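Local coordinates for protein ATP-dependent RNA helicase HrpB (Escherichia coli, PDB 6EUD) that hydrolyses ATP to ADP and phosphate as a DEAH/RHA-type helicase that binds single-stranded RNA, at residues M268-L273 against L282-I287; L396-A401 against D420-A425; Y710-G715 against Q735-E740. All blocks are in the same frame, centred on the assembly; numbering follows the deposited sequence.

Contact 1: M268-L273 against L282-I287; sequences MRKVVL and LTIEGI
Lys270, on strand 269-274 of the second RecA-like (P-loop NTPase-type) helicase domain, reaches to Glu285 in the loop that leads back into the same mixed sheet at strand 287-302. The loop's sequence fits helicase motif V, and Thr283 touches Thr32 of the predicted ATP site, consistent with that motif's place at the interface of the two RecA-like domains. Two routes of the chain that are 8.3 Å apart between the CA atoms of Val272 and Ile284 are bridged by one side-chain-to-backbone bond and by apolar side chains. The lysine makes the polar link: NZ donates to Glu285 O at 2.9 Å, with a C=O...N angle of 149° and the donor tilted 23° from the carbonyl plane. Its CG lies between the backbone N and carbonyl carbon (chi1 67°), and the fully extended chain beyond carries the ammonium group across to the loop. NZ also bonds to Ala260 O in the last turn of helix 256-261 and Leu262 O just after it, so three carbonyls hold it; their partial negative charge probably stabilises the buried cation. The carboxylate of Glu285 is not the partner, since OE2 is 6.6 Å from Lys270 NZ. The lysine chain crosses Ile287 at about a right angle, with CE 4.0 Å from Ile287 CD1. A methionine in place of Lys270 would probably leave the carbonyls of Glu285, Ala260 and Leu262 without their shared donor, with the loop less firmly tied to the strand. The CG2 branch of Val272, anti to the carbonyl carbon, faces the loop, and Leu219 of the adjacent strand touches both Val272 and Ile287. Ile284 presents CG2 to both neighbours: this methyl lies 3.8 Å from Lys270 NZ and 4.0 Å from Val272 CG2.

Contact 2: L396-A401 against D420-A425; sequences LQMLGA and DPRLAA
Leu399, where helix 386-398 gives way to a turn, packs against the first turn of helix 421-429, probably where the winged-helix domain, with helix 386-398 and the hairpin 402-407, meets the helical bundle that helix 421-429 opens, as in DEAH/RHA relatives. Both helix ends are capped. On one side Gly400 forms a Schellman motif, with Ala401 N bonded to Leu396 O and Gly400 N to Gln397 O; on the other Asp420 is the N-cap, its OD2 accepting from Leu423 N at 3.2 Å on the anti side, 19° out of the carboxylate plane. The tight part is apolar. Leu399 has CG anti to its carbonyl carbon (chi1 -62°), and its two branches diverge over the opposing turn: CD1 reaches the backbone, 3.8 Å from Arg422 CA, while CD2 meets Ala425 CB at 3.9 Å. Leu396 extends this packing one turn earlier, its CD2 touching Pro421 CB at 4.1 Å, and Leu364 and Met365 of helix 361-370 back it. The looser side is at Met398, which is partly exposed and lies near a bound ethanediol. Arg422 turns there at chi3, its guanidinium engaged mainly by a salt bridge to Asp501, so the Met398 methyl is only a side neighbour of it. That approach is oblique, with Met398 CE 4.1 Å from Arg422 NH2.

Contact 3: Y710-G715 against Q735-E740; sequences YTVPTG and QEMFGE
Glu736 OE2 is gripped by two hydroxyls, those of Thr714 and Ser716, where the type I turn Val712 to Gly715 meets the 3-10 segment, at Glu736, that runs into a type II turn (Met737 to Glu740) in the C-terminal domain of HrpB. Thr714 OG1 donates to Glu736 OE2 at a modelled 2.4 Å, too short for the length to be trusted. The first turn links antiparallel strands 709-711 and 717-721; the second follows strand 729-733 of the same sheet. Thr714 has OG1 between its backbone N and carbonyl carbon (chi1 57°), which turns the hydroxyl to the carboxylate and leaves CG2 3.7 Å from Glu736 CA. Pro713 fits its ring against the backbone of 736-740. Its CD lies 3.5 Å from Glu736 O and its CB 3.5 Å from Phe738 O. Its CG meets Glu740 CB at 3.8 Å. Met737 starts away from this turn, but bends at chi2 (-56°) and chi3 (-57°) bring SD back to within 3.6 Å of Val712 CG1, the two side chains crossing at about a right angle. Val732 touches both. Glu740 commits OE1 to Thr742 N, and its OE2 accepts from a water at 2.6 Å. That water sits in the plane of the Tyr710 ring, 2.7 Å from Tyr710 OH.

Overall arrangement
The three contacts follow one another along the chain without overlap, and none touches another. Contact 1 belongs to the mixed sheet of the second RecA-like domain, near the predicted ATP site; contact 2 joins helices 386-398 and 421-429 further on; contact 3 lies in the C-terminal region, on a separate sheet built from strands such as 709-711 and 717-721. Centre to centre, contacts 1 and 2 are about 46 Å apart, contacts 2 and 3 about 67 Å, and contacts 1 and 3 about 88 Å, the last pair on opposite sides of the chain's centre. They share no helix, strand or sheet; each therefore reports on a different part of an elongated, multidomain helicase.

Contact 1: M268-L273 against L282-I287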
ATOM      1  N   MET A 268     -25.448  39.078  13.122  1.00 56.55           N
ATOM      2  CA  MET A 268     -24.089  38.670  12.810  1.00 52.73           C
ATOM      3  C   MET A 268     -24.024  37.479  11.849  1.00 45.26           C
ATOM      4  O   MET A 268     -25.020  36.821  11.574  1.00 44.26           O
ATOM      5  CB  MET A 268     -23.346  38.352  14.106  1.00 54.40           C
ATOM      6  CG  MET A 268     -23.198  39.567  15.035  1.00 54.47           C
ATOM      7  SD  MET A 268     -22.055  39.201  16.362  1.00 82.24           S
ATOM      8  CE  MET A 268     -22.779  37.694  16.999  1.00 74.45           C
ATOM      9  N   ARG A 269     -22.836  37.237  11.319  1.00 40.50           N
ATOM     10  CA  ARG A 269     -22.584  36.121  10.422  1.00 39.53           C
ATOM     11  C   ARG A 269     -21.411  35.340  10.978  1.00 36.54           C
ATOM     12  O   ARG A 269     -20.587  35.905  11.684  1.00 41.38           O
ATOM     13  CB  ARG A 269     -22.288  36.621   9.004  1.00 40.58           C
ATOM     14  CG  ARG A 269     -21.053  37.520   8.912  1.00 40.81           C
ATOM     15  CD  ARG A 269     -21.040  38.371   7.655  1.00 38.75           C
ATOM     16  NE  ARG A 269     -21.153  37.569   6.447  1.00 36.34           N
ATOM     17  CZ  ARG A 269     -20.748  37.975   5.252  1.00 36.79           C
ATOM     18  NH1 ARG A 269     -20.195  39.172   5.121  1.00 36.56           N
ATOM     19  NH2 ARG A 269     -20.887  37.187   4.188  1.00 36.55           N
ATOM     20  N   LYS A 270     -21.316  34.054  10.664  1.00 33.76           N
ATOM     21  CA  LYS A 270     -20.212  33.245  11.173  1.00 33.90           C
ATOM     22  C   LYS A 270     -19.339  32.641  10.079  1.00 37.05           C
ATOM     23  O   LYS A 270     -19.809  32.302   8.991  1.00 40.91           O
ATOM     24  CB  LYS A 270     -20.749  32.125  12.075  1.00 38.36           C
ATOM     25  CG  LYS A 270     -21.561  31.090  11.328  1.00 43.18           C
ATOM     26  CD  LYS A 270     -22.093  29.977  12.232  1.00 46.58           C
ATOM     27  CE  LYS A 270     -22.851  28.969  11.379  1.00 43.47           C
ATOM     28  NZ  LYS A 270     -23.428  27.855  12.145  1.00 43.99           N
ATOM     29  N   VAL A 271     -18.052  32.520  10.385  1.00 36.51           N
ATOM     30  CA  VAL A 271     -17.144  31.715   9.598  1.00 33.76           C
ATOM     31  C   VAL A 271     -16.817  30.455  10.379  1.00 34.75           C
ATOM     32  O   VAL A 271     -16.231  30.524  11.451  1.00 41.41           O
ATOM     33  CB  VAL A 271     -15.847  32.458   9.266  1.00 32.03           C
ATOM     34  CG1 VAL A 271     -14.879  31.525   8.515  1.00 25.72           C
ATOM     35  CG2 VAL A 271     -16.150  33.718   8.456  1.00 30.49           C
ATOM     36  N   VAL A 272     -17.201  29.309   9.844  1.00 29.67           N
ATOM     37  CA  VAL A 272     -16.897  28.053  10.491  1.00 32.77           C
ATOM     38  C   VAL A 272     -15.674  27.462   9.825  1.00 34.59           C
ATOM     39  O   VAL A 272     -15.662  27.215   8.622  1.00 39.02           O
ATOM     40  CB  VAL A 272     -18.080  27.068  10.430  1.00 26.87           C
ATOM     41  CG1 VAL A 272     -17.714  25.771  11.079  1.00 29.30           C
ATOM     42  CG2 VAL A 272     -19.274  27.650  11.133  1.00 31.08           C
ATOM     43  N   LEU A 273     -14.627  27.273  10.617  1.00 35.08           N
ATOM     44  CA  LEU A 273     -13.384  26.701  10.135  1.00 32.96           C
ATOM     45  C   LEU A 273     -13.368  25.231  10.552  1.00 35.83           C
ATOM     46  O   LEU A 273     -13.311  24.910  11.731  1.00 36.16           O
ATOM     47  CB  LEU A 273     -12.176  27.466  10.691  1.00 33.34           C
ATOM     48  CG  LEU A 273     -12.096  29.001  10.556  1.00 32.64           C
ATOM     49  CD1 LEU A 273     -12.770  29.725  11.733  1.00 27.59           C
ATOM     50  CD2 LEU A 273     -10.645  29.476  10.385  1.00 29.99           C
ATOM     51  N   LEU A 282     -21.186  15.824   9.476  1.00 75.36           N
ATOM     52  CA  LEU A 282     -21.664  16.866  10.364  1.00 72.16           C
ATOM     53  C   LEU A 282     -22.444  17.900   9.567  1.00 70.14           C
ATOM     54  O   LEU A 282     -22.052  18.273   8.456  1.00 71.18           O
ATOM     55  CB  LEU A 282     -20.484  17.505  11.094  1.00 73.02           C
ATOM     56  CG  LEU A 282     -20.700  18.060  12.495  1.00 72.93           C
ATOM     57  CD1 LEU A 282     -21.553  17.112  13.311  1.00 76.33           C
ATOM     58  CD2 LEU A 282     -19.344  18.235  13.144  1.00 67.60           C
ATOM     59  N   THR A 283     -23.559  18.340  10.127  1.00 67.54           N
ATOM     60  CA  THR A 283     -24.377  19.344   9.479  1.00 69.51           C
ATOM     61  C   THR A 283     -24.233  20.696  10.163  1.00 67.31           C
ATOM     62  O   THR A 283     -24.669  20.885  11.298  1.00 71.69           O
ATOM     63  CB  THR A 283     -25.848  18.910   9.446  1.00 74.70           C
ATOM     64  OG1 THR A 283     -26.001  17.876   8.465  1.00 78.99           O
ATOM     65  CG2 THR A 283     -26.764  20.074   9.100  1.00 74.27           C
ATOM     66  N   ILE A 284     -23.597  21.628   9.462  1.00 62.61           N
ATOM     67  CA  ILE A 284     -23.455  22.995   9.945  1.00 56.73           C
ATOM     68  C   ILE A 284     -24.576  23.848   9.352  1.00 55.20           C
ATOM     69  O   ILE A 284     -24.774  23.873   8.138  1.00 54.43           O
ATOM     70  CB  ILE A 284     -22.076  23.593   9.595  1.00 52.68           C
ATOM     71  CG1 ILE A 284     -20.975  22.961  10.456  1.00 53.66           C
ATOM     72  CG2 ILE A 284     -22.056  25.058   9.893  1.00 49.10           C
ATOM     73  CD1 ILE A 284     -20.503  21.619  10.001  1.00 54.60           C
ATOM     74  N   GLU A 285     -25.320  24.526  10.216  1.00 50.37           N
ATOM     75  CA  GLU A 285     -26.489  25.265   9.774  1.00 52.16           C
ATOM     76  C   GLU A 285     -26.199  26.735   9.460  1.00 46.99           C
ATOM     77  O   GLU A 285     -25.192  27.282   9.890  1.00 51.18           O
ATOM     78  CB  GLU A 285     -27.580  25.164  10.830  1.00 61.41           C
ATOM     79  CG  GLU A 285     -27.897  23.744  11.210  1.00 70.86           C
ATOM     80  CD  GLU A 285     -28.689  23.675  12.484  1.00 82.75           C
ATOM     81  OE1 GLU A 285     -28.760  22.577  13.070  1.00 87.68           O
ATOM     82  OE2 GLU A 285     -29.239  24.721  12.899  1.00 87.66           O
ATOM     83  N   GLY A 286     -27.090  27.349   8.690  1.00 39.52           N
ATOM     84  CA  GLY A 286     -27.041  28.765   8.361  1.00 35.33           C
ATOM     85  C   GLY A 286     -26.025  29.105   7.285  1.00 38.96           C
ATOM     86  O   GLY A 286     -25.698  30.276   7.086  1.00 43.18           O
ATOM     87  N   ILE A 287     -25.521  28.086   6.590  1.00 37.29           N
ATOM     88  CA  ILE A 287     -24.431  28.268   5.630  1.00 34.36           C
ATOM     89  C   ILE A 287     -24.951  28.439   4.215  1.00 35.38           C
ATOM     90  O   ILE A 287     -25.788  27.653   3.781  1.00 39.22           O
ATOM     91  CB  ILE A 287     -23.443  27.065   5.673  1.00 27.70           C
ATOM     92  CG1 ILE A 287     -22.912  26.870   7.099  1.00 33.32           C
ATOM     93  CG2 ILE A 287     -22.292  27.274   4.695  1.00 26.66           C
ATOM     94  CD1 ILE A 287     -22.016  28.037   7.613  1.00 27.76           C
TER

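Contact 2: L396-A401 against D420-A425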
ATOM      1  N   LEU A 396       4.787 -10.091   8.571  1.00 37.23           N
ATOM      2  CA  LEU A 396       4.260 -11.209   9.345  1.00 36.81           C
ATOM      3  C   LEU A 396       5.309 -12.313   9.442  1.00 41.56           C
ATOM      4  O   LEU A 396       5.424 -12.988  10.481  1.00 37.62           O
ATOM      5  CB  LEU A 396       2.952 -11.737   8.727  1.00 35.35           C
ATOM      6  CG  LEU A 396       1.738 -10.797   8.842  1.00 37.54           C
ATOM      7  CD1 LEU A 396       0.459 -11.474   8.401  1.00 38.17           C
ATOM      8  CD2 LEU A 396       1.560 -10.291  10.267  1.00 29.04           C
ATOM      9  N   GLN A 397       6.089 -12.481   8.372  1.00 42.85           N
ATOM     10  CA  GLN A 397       7.225 -13.404   8.399  1.00 42.94           C
ATOM     11  C   GLN A 397       8.241 -12.987   9.460  1.00 39.80           C
ATOM     12  O   GLN A 397       8.644 -13.802  10.286  1.00 42.67           O
ATOM     13  CB  GLN A 397       7.880 -13.482   7.021  1.00 45.76           C
ATOM     14  CG  GLN A 397       7.175 -14.446   6.090  1.00 54.89           C
ATOM     15  CD  GLN A 397       7.397 -14.147   4.616  1.00 63.24           C
ATOM     16  OE1 GLN A 397       8.096 -13.199   4.251  1.00 67.41           O
ATOM     17  NE2 GLN A 397       6.768 -14.945   3.757  1.00 66.18           N
ATOM     18  N   MET A 398       8.634 -11.715   9.446  1.00 35.05           N
ATOM     19  CA  MET A 398       9.557 -11.183  10.443  1.00 35.69           C
ATOM     20  C   MET A 398       9.067 -11.481  11.870  1.00 37.24           C
ATOM     21  O   MET A 398       9.864 -11.787  12.758  1.00 41.00           O
ATOM     22  CB  MET A 398       9.753  -9.665  10.258  1.00 34.67           C
ATOM     23  CG  MET A 398      10.898  -9.063  11.105  1.00 33.77           C
ATOM     24  SD  MET A 398      10.908  -7.263  11.273  1.00 49.12           S
ATOM     25  CE  MET A 398       9.811  -7.023  12.665  1.00 52.65           C
ATOM     26  N   LEU A 399       7.756 -11.389  12.076  1.00 34.12           N
ATOM     27  CA  LEU A 399       7.160 -11.556  13.398  1.00 31.90           C
ATOM     28  C   LEU A 399       6.959 -13.019  13.781  1.00 36.81           C
ATOM     29  O   LEU A 399       6.547 -13.321  14.896  1.00 37.49           O
ATOM     30  CB  LEU A 399       5.819 -10.806  13.460  1.00 32.39           C
ATOM     31  CG  LEU A 399       5.924  -9.278  13.265  1.00 32.95           C
ATOM     32  CD1 LEU A 399       4.545  -8.654  13.182  1.00 31.55           C
ATOM     33  CD2 LEU A 399       6.790  -8.614  14.377  1.00 26.69           C
ATOM     34  N   GLY A 400       7.242 -13.922  12.844  1.00 40.01           N
ATOM     35  CA  GLY A 400       7.053 -15.350  13.057  1.00 39.21           C
ATOM     36  C   GLY A 400       5.610 -15.847  13.061  1.00 41.62           C
ATOM     37  O   GLY A 400       5.314 -16.915  13.598  1.00 42.87           O
ATOM     38  N   ALA A 401       4.714 -15.082  12.449  1.00 40.29           N
ATOM     39  CA  ALA A 401       3.290 -15.396  12.452  1.00 42.22           C
ATOM     40  C   ALA A 401       2.895 -16.399  11.353  1.00 49.25           C
ATOM     41  O   ALA A 401       1.800 -16.982  11.389  1.00 52.69           O
ATOM     42  CB  ALA A 401       2.476 -14.099  12.303  1.00 35.35           C
ATOM     43  N   ASP A 420      -2.875  -4.895  17.060  1.00 29.56           N
ATOM     44  CA  ASP A 420      -1.918  -4.634  15.996  1.00 33.54           C
ATOM     45  C   ASP A 420      -0.894  -5.770  16.006  1.00 35.79           C
ATOM     46  O   ASP A 420      -0.351  -6.083  17.066  1.00 34.30           O
ATOM     47  CB  ASP A 420      -1.198  -3.302  16.151  1.00 35.35           C
ATOM     48  CG  ASP A 420       0.037  -3.219  15.251  1.00 41.56           C
ATOM     49  OD1 ASP A 420      -0.084  -2.841  14.066  1.00 47.46           O
ATOM     50  OD2 ASP A 420       1.132  -3.570  15.717  1.00 42.11           O
ATOM     51  N   PRO A 421      -0.622  -6.378  14.828  1.00 35.27           N
ATOM     52  CA  PRO A 421       0.223  -7.583  14.723  1.00 34.57           C
ATOM     53  C   PRO A 421       1.603  -7.468  15.369  1.00 32.71           C
ATOM     54  O   PRO A 421       2.005  -8.411  16.035  1.00 30.68           O
ATOM     55  CB  PRO A 421       0.357  -7.782  13.216  1.00 34.59           C
ATOM     56  CG  PRO A 421      -0.943  -7.248  12.684  1.00 34.36           C
ATOM     57  CD  PRO A 421      -1.260  -6.047  13.542  1.00 31.52           C
ATOM     58  N   ARG A 422       2.305  -6.356  15.184  1.00 26.01           N
ATOM     59  CA  ARG A 422       3.589  -6.158  15.850  1.00 30.16           C
ATOM     60  C   ARG A 422       3.405  -6.220  17.378  1.00 31.05           C
ATOM     61  O   ARG A 422       4.159  -6.879  18.072  1.00 35.17           O
ATOM     62  CB  ARG A 422       4.226  -4.826  15.413  1.00 29.80           C
ATOM     63  CG  ARG A 422       4.567  -4.765  13.907  1.00 35.83           C
ATOM     64  CD  ARG A 422       5.041  -3.359  13.420  1.00 24.61           C
ATOM     65  NE  ARG A 422       6.475  -3.356  13.205  1.00 36.33           N
ATOM     66  CZ  ARG A 422       7.084  -3.168  12.047  1.00 39.77           C
ATOM     67  NH1 ARG A 422       6.407  -2.900  10.945  1.00 42.30           N
ATOM     68  NH2 ARG A 422       8.398  -3.220  12.008  1.00 46.24           N
ATOM     69  N   LEU A 423       2.379  -5.562  17.897  1.00 29.85           N
ATOM     70  CA  LEU A 423       2.138  -5.579  19.332  1.00 30.34           C
ATOM     71  C   LEU A 423       1.669  -6.967  19.823  1.00 35.11           C
ATOM     72  O   LEU A 423       2.061  -7.426  20.899  1.00 36.13           O
ATOM     73  CB  LEU A 423       1.115  -4.504  19.704  1.00 31.55           C
ATOM     74  CG  LEU A 423       1.504  -3.031  19.427  1.00 30.72           C
ATOM     75  CD1 LEU A 423       0.489  -2.050  20.047  1.00 30.43           C
ATOM     76  CD2 LEU A 423       2.942  -2.701  19.876  1.00 26.84           C
ATOM     77  N   ALA A 424       0.838  -7.629  19.027  1.00 32.68           N
ATOM     78  CA  ALA A 424       0.376  -8.979  19.337  1.00 31.66           C
ATOM     79  C   ALA A 424       1.549  -9.951  19.384  1.00 34.87           C
ATOM     80  O   ALA A 424       1.605 -10.807  20.262  1.00 36.23           O
ATOM     81  CB  ALA A 424      -0.650  -9.449  18.313  1.00 28.35           C
ATOM     82  N   ALA A 425       2.464  -9.812  18.421  1.00 30.72           N
ATOM     83  CA  ALA A 425       3.671 -10.621  18.336  1.00 30.99           C
ATOM     84  C   ALA A 425       4.507 -10.464  19.608  1.00 35.29           C
ATOM     85  O   ALA A 425       5.004 -11.445  20.176  1.00 39.05           O
ATOM     86  CB  ALA A 425       4.487 -10.223  17.107  1.00 29.20           C
TER

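Contact 3: Y710-G715 against Q735-E740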
ATOM      1  N   TYR A 710      22.635 -20.616 -38.834  1.00 33.80           N
ATOM      2  CA  TYR A 710      21.609 -20.969 -39.814  1.00 31.27           C
ATOM      3  C   TYR A 710      22.294 -21.685 -40.999  1.00 35.14           C
ATOM      4  O   TYR A 710      23.352 -21.238 -41.471  1.00 34.62           O
ATOM      5  CB  TYR A 710      20.839 -19.718 -40.273  1.00 30.11           C
ATOM      6  CG  TYR A 710      19.688 -20.003 -41.227  1.00 32.02           C
ATOM      7  CD1 TYR A 710      18.423 -20.337 -40.740  1.00 29.86           C
ATOM      8  CD2 TYR A 710      19.861 -19.917 -42.613  1.00 30.71           C
ATOM      9  CE1 TYR A 710      17.359 -20.606 -41.605  1.00 33.20           C
ATOM     10  CE2 TYR A 710      18.805 -20.179 -43.496  1.00 33.83           C
ATOM     11  CZ  TYR A 710      17.561 -20.527 -42.987  1.00 37.05           C
ATOM     12  OH  TYR A 710      16.520 -20.793 -43.842  1.00 36.95           O
ATOM     13  N   THR A 711      21.728 -22.804 -41.460  1.00 35.71           N
ATOM     14  CA  THR A 711      22.261 -23.485 -42.651  1.00 35.94           C
ATOM     15  C   THR A 711      21.611 -22.929 -43.919  1.00 39.30           C
ATOM     16  O   THR A 711      20.403 -23.067 -44.117  1.00 37.30           O
ATOM     17  CB  THR A 711      22.033 -25.011 -42.626  1.00 36.09           C
ATOM     18  OG1 THR A 711      22.527 -25.558 -41.403  1.00 39.46           O
ATOM     19  CG2 THR A 711      22.740 -25.680 -43.817  1.00 35.53           C
ATOM     20  N   VAL A 712      22.412 -22.292 -44.767  1.00 41.63           N
ATOM     21  CA  VAL A 712      21.919 -21.693 -46.011  1.00 46.01           C
ATOM     22  C   VAL A 712      21.832 -22.752 -47.139  1.00 45.27           C
ATOM     23  O   VAL A 712      22.263 -23.892 -46.952  1.00 44.52           O
ATOM     24  CB  VAL A 712      22.824 -20.505 -46.428  1.00 33.27           C
ATOM     25  CG1 VAL A 712      22.634 -19.342 -45.477  1.00 32.48           C
ATOM     26  CG2 VAL A 712      24.271 -20.935 -46.464  1.00 33.45           C
ATOM     27  N   PRO A 713      21.249 -22.392 -48.299  1.00 45.68           N
ATOM     28  CA  PRO A 713      21.105 -23.401 -49.363  1.00 44.89           C
ATOM     29  C   PRO A 713      22.380 -24.139 -49.794  1.00 47.84           C
ATOM     30  O   PRO A 713      22.268 -25.298 -50.196  1.00 51.85           O
ATOM     31  CB  PRO A 713      20.544 -22.583 -50.520  1.00 46.53           C
ATOM     32  CG  PRO A 713      19.663 -21.569 -49.818  1.00 48.22           C
ATOM     33  CD  PRO A 713      20.413 -21.201 -48.561  1.00 45.95           C
ATOM     34  N   THR A 714      23.550 -23.511 -49.712  1.00 42.81           N
ATOM     35  CA  THR A 714      24.781 -24.176 -50.106  1.00 37.18           C
ATOM     36  C   THR A 714      25.213 -25.225 -49.098  1.00 43.48           C
ATOM     37  O   THR A 714      26.069 -26.051 -49.393  1.00 48.49           O
ATOM     38  CB  THR A 714      25.939 -23.173 -50.287  1.00 39.27           C
ATOM     39  OG1 THR A 714      26.146 -22.434 -49.072  1.00 40.77           O
ATOM     40  CG2 THR A 714      25.628 -22.212 -51.416  1.00 37.70           C
ATOM     41  N   GLY A 715      24.637 -25.195 -47.897  1.00 43.98           N
ATOM     42  CA  GLY A 715      25.069 -26.102 -46.848  1.00 42.76           C
ATOM     43  C   GLY A 715      25.987 -25.421 -45.839  1.00 44.30           C
ATOM     44  O   GLY A 715      26.285 -25.987 -44.776  1.00 43.20           O
ATOM     45  N   GLN A 735      25.420 -14.922 -53.147  1.00 47.57           N
ATOM     46  CA  GLN A 735      25.515 -16.100 -54.012  1.00 52.34           C
ATOM     47  C   GLN A 735      25.048 -17.386 -53.291  1.00 49.89           C
ATOM     48  O   GLN A 735      24.531 -18.313 -53.928  1.00 50.68           O
ATOM     49  CB  GLN A 735      26.961 -16.254 -54.531  1.00 52.64           C
ATOM     50  CG  GLN A 735      27.968 -16.611 -53.448  1.00 59.23           C
ATOM     51  CD  GLN A 735      29.291 -15.877 -53.566  1.00 65.01           C
ATOM     52  OE1 GLN A 735      29.390 -14.851 -54.228  1.00 71.02           O
ATOM     53  NE2 GLN A 735      30.312 -16.394 -52.899  1.00 64.81           N
ATOM     54  N   GLU A 736      25.208 -17.421 -51.968  1.00 42.64           N
ATOM     55  CA  GLU A 736      24.869 -18.605 -51.191  1.00 43.08           C
ATOM     56  C   GLU A 736      23.365 -18.735 -50.948  1.00 44.42           C
ATOM     57  O   GLU A 736      22.879 -19.793 -50.571  1.00 45.23           O
ATOM     58  CB  GLU A 736      25.610 -18.594 -49.852  1.00 46.27           C
ATOM     59  CG  GLU A 736      27.126 -18.759 -49.967  1.00 52.38           C
ATOM     60  CD  GLU A 736      27.735 -19.495 -48.773  1.00 56.32           C
ATOM     61  OE1 GLU A 736      28.047 -18.858 -47.734  1.00 57.37           O
ATOM     62  OE2 GLU A 736      27.894 -20.729 -48.875  1.00 57.37           O
ATOM     63  N   MET A 737      22.621 -17.655 -51.156  1.00 46.67           N
ATOM     64  CA  MET A 737      21.178 -17.682 -50.931  1.00 45.48           C
ATOM     65  C   MET A 737      20.388 -18.073 -52.185  1.00 45.70           C
ATOM     66  O   MET A 737      19.154 -18.050 -52.182  1.00 49.79           O
ATOM     67  CB  MET A 737      20.707 -16.324 -50.427  1.00 37.12           C
ATOM     68  CG  MET A 737      21.278 -15.945 -49.078  1.00 38.64           C
ATOM     69  SD  MET A 737      20.917 -17.193 -47.849  1.00 46.70           S
ATOM     70  CE  MET A 737      19.103 -17.249 -47.931  1.00 43.50           C
ATOM     71  N   PHE A 738      21.087 -18.420 -53.260  1.00 43.51           N
ATOM     72  CA  PHE A 738      20.401 -18.840 -54.479  1.00 48.11           C
ATOM     73  C   PHE A 738      19.599 -20.120 -54.276  1.00 49.07           C
ATOM     74  O   PHE A 738      20.095 -21.100 -53.709  1.00 52.22           O
ATOM     75  CB  PHE A 738      21.400 -19.049 -55.614  1.00 51.76           C
ATOM     76  CG  PHE A 738      22.021 -17.788 -56.108  1.00 50.93           C
ATOM     77  CD1 PHE A 738      21.435 -16.565 -55.839  1.00 53.04           C
ATOM     78  CD2 PHE A 738      23.191 -17.822 -56.840  1.00 47.30           C
ATOM     79  CE1 PHE A 738      22.010 -15.392 -56.294  1.00 54.87           C
ATOM     80  CE2 PHE A 738      23.767 -16.658 -57.293  1.00 50.34           C
ATOM     81  CZ  PHE A 738      23.175 -15.440 -57.023  1.00 51.02           C
ATOM     82  N   GLY A 739      18.366 -20.125 -54.764  1.00 50.70           N
ATOM     83  CA  GLY A 739      17.517 -21.295 -54.636  1.00 53.90           C
ATOM     84  C   GLY A 739      16.482 -21.141 -53.537  1.00 55.96           C
ATOM     85  O   GLY A 739      15.516 -21.909 -53.464  1.00 55.95           O
ATOM     86  N   GLU A 740      16.689 -20.140 -52.682  1.00 55.13           N
ATOM     87  CA  GLU A 740      15.765 -19.835 -51.600  1.00 52.07           C
ATOM     88  C   GLU A 740      14.785 -18.740 -52.030  1.00 52.09           C
ATOM     89  O   GLU A 740      15.181 -17.616 -52.335  1.00 52.47           O
ATOM     90  CB  GLU A 740      16.537 -19.421 -50.338  1.00 54.26           C
ATOM     91  CG  GLU A 740      15.654 -19.089 -49.155  1.00 55.89           C
ATOM     92  CD  GLU A 740      14.731 -20.236 -48.778  1.00 60.09           C
ATOM     93  OE1 GLU A 740      13.627 -20.336 -49.363  1.00 60.91           O
ATOM     94  OE2 GLU A 740      15.098 -21.026 -47.883  1.00 64.47           O
TER
HETATM   95  O   HOH W   1      17.207 -20.538 -46.423  1.00 39.72           O